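Local atomic coordinates of EDTA monooxygenase (EDTA-degrading bacterium BNC1, PDB entry 5DQP), a protein that probably acts as an FMN-dependent monooxygenase that uses molecular oxygen to oxidise EDTA, working with a partner flavin reductase. Residues Q254-P257 / E258-L262; R349-A352 / L353-L357. All blocks are in the same frame, centred on the assembly; numbering follows the deposited sequence.

Contact 1: residues Q254-P257 / E258-L262; sequences QGRP and EGSTL
S260 packs back against both R256 and P257 across a tight turn, and its CB lies only 3.0 Å from P257 O. The backbone accounts for this closeness: E258 and G259 are the two central residues of a beta turn close to type II, and G259, with its positive phi of 68°, fills the place where such turns favour glycine. The chi1 of S260, 68°, tucks OG between its own backbone N and carbonyl carbon, which brings the hydroxyl over one face of the R256 guanidinium, 4.0 Å above the plane and over its centre. From there S260 OG shares a 3.1 Å hydrogen bond with T261 OG1. R256 and S260 are both buried, and this is the compact half of the contact.

The other half is looser and is bridged by two waters. R256 NH2 stays 3.5 Å from S260 O, and a water spans the pair, accepting from NH2 and donating to S260 O at 2.7 Å. A second water lies 2.7 Å from T261 OG1 but takes only a weak bond from R256 NH1, at 3.3 Å. E258 points away from the turn at CB, and its OE2 makes a salt bridge with R252.

The guanidinium also donates directly to S224 O and G227 O, at the end of helix 217-226. G255, in a Schellman motif, closes helix 237-253, whose A251 touches S260 and T261. The loop then leads into strand 262-271, which runs parallel to strand 229-233, completing a beta-alpha-beta crossover of the luciferase-like TIM barrel.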
loop_
_atom_site.group_PDB
_atom_site.type_symbol
_atom_site.label_atom_id
_atom_site.label_comp_id
_atom_site.label_asym_id
_atom_site.label_seq_id
_atom_site.Cartn_x
_atom_site.Cartn_y
_atom_site.Cartn_z
ATOM N N GLN A 254 -1.284 4.966 32.357
ATOM C CA GLN A 254 -0.094 5.343 31.594
ATOM C C GLN A 254 0.019 6.848 31.399
ATOM O O GLN A 254 0.973 7.308 30.753
ATOM C CB GLN A 254 -0.094 4.662 30.221
ATOM C CG GLN A 254 -0.073 3.155 30.252
ATOM C CD GLN A 254 1.304 2.605 30.532
ATOM O OE1 GLN A 254 2.300 3.054 29.964
ATOM N NE2 GLN A 254 1.370 1.630 31.417
ATOM N N GLY A 255 -0.921 7.613 31.940
ATOM C CA GLY A 255 -0.938 9.057 31.796
ATOM C C GLY A 255 -1.599 9.588 30.541
ATOM O O GLY A 255 -1.469 10.785 30.259
ATOM N N ARG A 256 -2.307 8.745 29.776
ATOM C CA ARG A 256 -2.927 9.201 28.535
ATOM C C ARG A 256 -4.182 10.014 28.825
ATOM O O ARG A 256 -4.783 9.888 29.895
ATOM C CB ARG A 256 -3.250 8.009 27.637
ATOM C CG ARG A 256 -1.974 7.333 27.177
ATOM C CD ARG A 256 -2.238 6.069 26.441
ATOM N NE ARG A 256 -2.940 6.303 25.182
ATOM C CZ ARG A 256 -3.523 5.328 24.494
ATOM N NH1 ARG A 256 -3.475 4.083 24.960
ATOM N NH2 ARG A 256 -4.150 5.590 23.357
ATOM N N PRO A 257 -4.569 10.902 27.907
ATOM C CA PRO A 257 -5.739 11.752 28.157
ATOM C C PRO A 257 -7.008 10.931 28.187
ATOM O O PRO A 257 -7.112 9.892 27.532
ATOM C CB PRO A 257 -5.751 12.719 26.968
ATOM C CG PRO A 257 -4.943 12.035 25.894
ATOM C CD PRO A 257 -3.929 11.177 26.610
ATOM N N GLU A 258 -7.985 11.411 28.949
ATOM C CA GLU A 258 -9.295 10.781 28.932
ATOM C C GLU A 258 -9.843 10.761 27.506
ATOM O O GLU A 258 -9.508 11.613 26.676
ATOM C CB GLU A 258 -10.264 11.525 29.854
ATOM C CG GLU A 258 -9.763 11.748 31.283
ATOM C CD GLU A 258 -9.510 10.448 32.040
ATOM O OE1 GLU A 258 -8.341 10.199 32.430
ATOM O OE2 GLU A 258 -10.482 9.685 32.246
ATOM N N GLY A 259 -10.711 9.789 27.230
ATOM C CA GLY A 259 -11.211 9.610 25.878
ATOM C C GLY A 259 -10.158 9.141 24.892
ATOM O O GLY A 259 -10.266 9.407 23.697
ATOM N N SER A 260 -9.128 8.463 25.368
ATOM C CA SER A 260 -8.042 8.012 24.517
ATOM C C SER A 260 -8.316 6.668 23.841
ATOM O O SER A 260 -7.586 6.309 22.916
ATOM C CB SER A 260 -6.772 7.887 25.356
ATOM O OG SER A 260 -6.948 6.805 26.275
ATOM N N THR A 261 -9.340 5.926 24.278
ATOM C CA THR A 261 -9.486 4.501 24.002
ATOM C C THR A 261 -10.947 4.144 23.734
ATOM O O THR A 261 -11.831 4.429 24.547
ATOM C CB THR A 261 -8.966 3.669 25.190
ATOM O OG1 THR A 261 -7.568 3.932 25.395
ATOM C CG2 THR A 261 -9.192 2.169 24.955
ATOM N N LEU A 262 -11.185 3.510 22.596
ATOM C CA LEU A 262 -12.463 2.910 22.253
ATOM C C LEU A 262 -12.278 1.400 22.175
ATOM O O LEU A 262 -11.260 0.928 21.658
ATOM C CB LEU A 262 -12.978 3.462 20.918
ATOM C CG LEU A 262 -13.155 4.987 20.818
ATOM C CD1 LEU A 262 -13.440 5.355 19.377
ATOM C CD2 LEU A 262 -14.304 5.444 21.695
HETATM O O HOH W 1 -5.858 1.863 25.279
HETATM O O HOH W 2 -5.739 8.121 22.009
#

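Contact 2: residues R349-A352 / L353-L357; sequences RQLA and LRMRL
M355 and L351 lie side by side, four residues apart in the chain, their side chains pointing the same way. The backbone sets the pairing: M355 N donates to L351 O at 3.1 Å with an N-H...O angle of 151°. Along the methionine, CB is 3.7 Å from L351 O. Next, CG comes within 3.3 Å of that same oxygen and also reaches L351 CD1, at 3.8 Å. SD keeps the 3.8 Å spacing to L351 CD1, so one leucine methyl meets two successive atoms of the chain. The terminal CE then turns aside and leaves contact with L351 CD1. Bends at chi2 and chi3 (-48° and -73°) fold the thioether back on itself, and the methionine also touches M337 of helix 331-344, the helix on which L351 rests through V340 and A341.

In the preceding backbone bond, R354 N donates to Q350 O at 2.9 Å. Q350 O takes a weak second bond from L353 N. L353 O likewise receives two donors, R356 N at 2.8 Å and L357 N. Beside this turn, R356 lays its methylenes along A352 O, with CD 3.3 Å away, before NE bonds to Y285 OH.

R354 carries its charge away from the helix, to a salt bridge with E344 and to the carbonyls of L234 and G235. The chemistry thus divides: backbone bonds and one apolar pair hold the turn itself, while the charged tips link it to other parts of the fold, and the E344 pairing probably offsets the charge of the buried R354.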
loop_
_atom_site.group_PDB
_atom_site.type_symbol
_atom_site.label_atom_id
_atom_site.label_comp_id
_atom_site.label_asym_id
_atom_site.label_seq_id
_atom_site.Cartn_x
_atom_site.Cartn_y
_atom_site.Cartn_z
ATOM N N ARG A 349 -28.137 -25.749 22.763
ATOM C CA ARG A 349 -28.324 -25.542 21.330
ATOM C C ARG A 349 -28.150 -24.078 20.964
ATOM O O ARG A 349 -27.591 -23.755 19.912
ATOM C CB ARG A 349 -29.721 -26.022 20.909
ATOM C CG ARG A 349 -29.903 -26.116 19.399
ATOM C CD ARG A 349 -31.374 -26.049 18.971
ATOM N NE ARG A 349 -32.161 -27.204 19.418
ATOM C CZ ARG A 349 -32.005 -28.443 18.958
ATOM N NH1 ARG A 349 -31.077 -28.704 18.043
ATOM N NH2 ARG A 349 -32.767 -29.429 19.420
ATOM N N GLN A 350 -28.657 -23.178 21.808
ATOM C CA GLN A 350 -28.491 -21.759 21.542
ATOM C C GLN A 350 -27.036 -21.357 21.710
ATOM O O GLN A 350 -26.497 -20.608 20.897
ATOM C CB GLN A 350 -29.394 -20.933 22.470
ATOM C CG GLN A 350 -30.882 -21.084 22.188
ATOM C CD GLN A 350 -31.732 -20.416 23.240
ATOM O OE1 GLN A 350 -31.396 -20.427 24.426
ATOM N NE2 GLN A 350 -32.845 -19.836 22.819
ATOM N N LEU A 351 -26.395 -21.840 22.767
ATOM C CA LEU A 351 -25.007 -21.486 23.015
ATOM C C LEU A 351 -24.098 -21.911 21.856
ATOM O O LEU A 351 -23.191 -21.168 21.480
ATOM C CB LEU A 351 -24.555 -22.113 24.337
ATOM C CG LEU A 351 -23.096 -21.902 24.741
ATOM C CD1 LEU A 351 -22.818 -20.420 25.027
ATOM C CD2 LEU A 351 -22.780 -22.778 25.959
ATOM N N ALA A 352 -24.333 -23.092 21.273
ATOM C CA ALA A 352 -23.508 -23.573 20.161
ATOM C C ALA A 352 -23.451 -22.578 19.011
ATOM O O ALA A 352 -22.419 -22.444 18.340
ATOM C CB ALA A 352 -24.047 -24.904 19.636
ATOM N N LEU A 353 -24.573 -21.922 18.730
ATOM C CA LEU A 353 -24.660 -20.939 17.657
ATOM C C LEU A 353 -24.100 -19.588 18.107
ATOM O O LEU A 353 -23.270 -18.989 17.417
ATOM C CB LEU A 353 -26.125 -20.813 17.207
ATOM C CG LEU A 353 -26.401 -19.945 15.978
ATOM C CD1 LEU A 353 -25.712 -20.562 14.775
ATOM C CD2 LEU A 353 -27.902 -19.780 15.732
ATOM N N ARG A 354 -24.516 -19.129 19.292
ATOM C CA ARG A 354 -24.154 -17.807 19.802
ATOM C C ARG A 354 -22.646 -17.613 19.897
ATOM O O ARG A 354 -22.157 -16.484 19.772
ATOM C CB ARG A 354 -24.817 -17.613 21.172
ATOM C CG ARG A 354 -24.164 -16.608 22.095
ATOM C CD ARG A 354 -24.329 -15.161 21.603
ATOM N NE ARG A 354 -23.903 -14.216 22.639
ATOM C CZ ARG A 354 -22.651 -13.779 22.770
ATOM N NH1 ARG A 354 -21.716 -14.198 21.913
ATOM N NH2 ARG A 354 -22.333 -12.925 23.735
ATOM N N MET A 355 -21.891 -18.693 20.118
ATOM C CA MET A 355 -20.443 -18.571 20.211
ATOM C C MET A 355 -19.815 -18.351 18.840
ATOM O O MET A 355 -18.752 -17.733 18.740
ATOM C CB MET A 355 -19.834 -19.812 20.876
ATOM C CG MET A 355 -20.219 -20.008 22.341
ATOM S SD MET A 355 -20.029 -18.493 23.321
ATOM C CE MET A 355 -18.253 -18.352 23.471
ATOM N N ARG A 356 -20.464 -18.823 17.784
ATOM C CA ARG A 356 -19.990 -18.647 16.417
ATOM C C ARG A 356 -20.478 -17.339 15.784
ATOM O O ARG A 356 -19.682 -16.607 15.186
ATOM C CB ARG A 356 -20.430 -19.846 15.577
ATOM C CG ARG A 356 -20.082 -21.210 16.194
ATOM C CD ARG A 356 -20.765 -22.355 15.432
ATOM N NE ARG A 356 -20.055 -22.701 14.202
ATOM C CZ ARG A 356 -19.170 -23.689 14.099
ATOM N NH1 ARG A 356 -18.885 -24.460 15.145
ATOM N NH2 ARG A 356 -18.571 -23.911 12.941
ATOM N N LEU A 357 -21.768 -17.018 15.911
ATOM C CA LEU A 357 -22.307 -15.832 15.257
ATOM C C LEU A 357 -23.534 -15.315 16.009
ATOM O O LEU A 357 -24.001 -15.915 16.973
ATOM C CB LEU A 357 -22.621 -16.132 13.788
ATOM C CG LEU A 357 -23.415 -17.402 13.489
ATOM C CD1 LEU A 357 -24.827 -17.241 13.980
ATOM C CD2 LEU A 357 -23.417 -17.752 11.987
#

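Overall arrangement
Both contacts are local turns of the chain, partly buried and each mixing two buried residues with exposed ones, their centres 34 Å apart and their nearest atoms about 18 Å apart. Contact 1 lies in the loop from helix 237-253 into strand 262-271, whereas contact 2 takes in helix 348-354 and the residues leading to strand 358-360; those two strands pair in parallel, so both stretches feed the same barrel sheet. Their chemistry differs. Contact 1 relies on close packing at a turn, a hydroxyl pair and bridging waters, while contact 2 relies on helical backbone bonds and an apolar pair. In each, a buried arginine reaches out to carbonyls of other segments: R256 and R354.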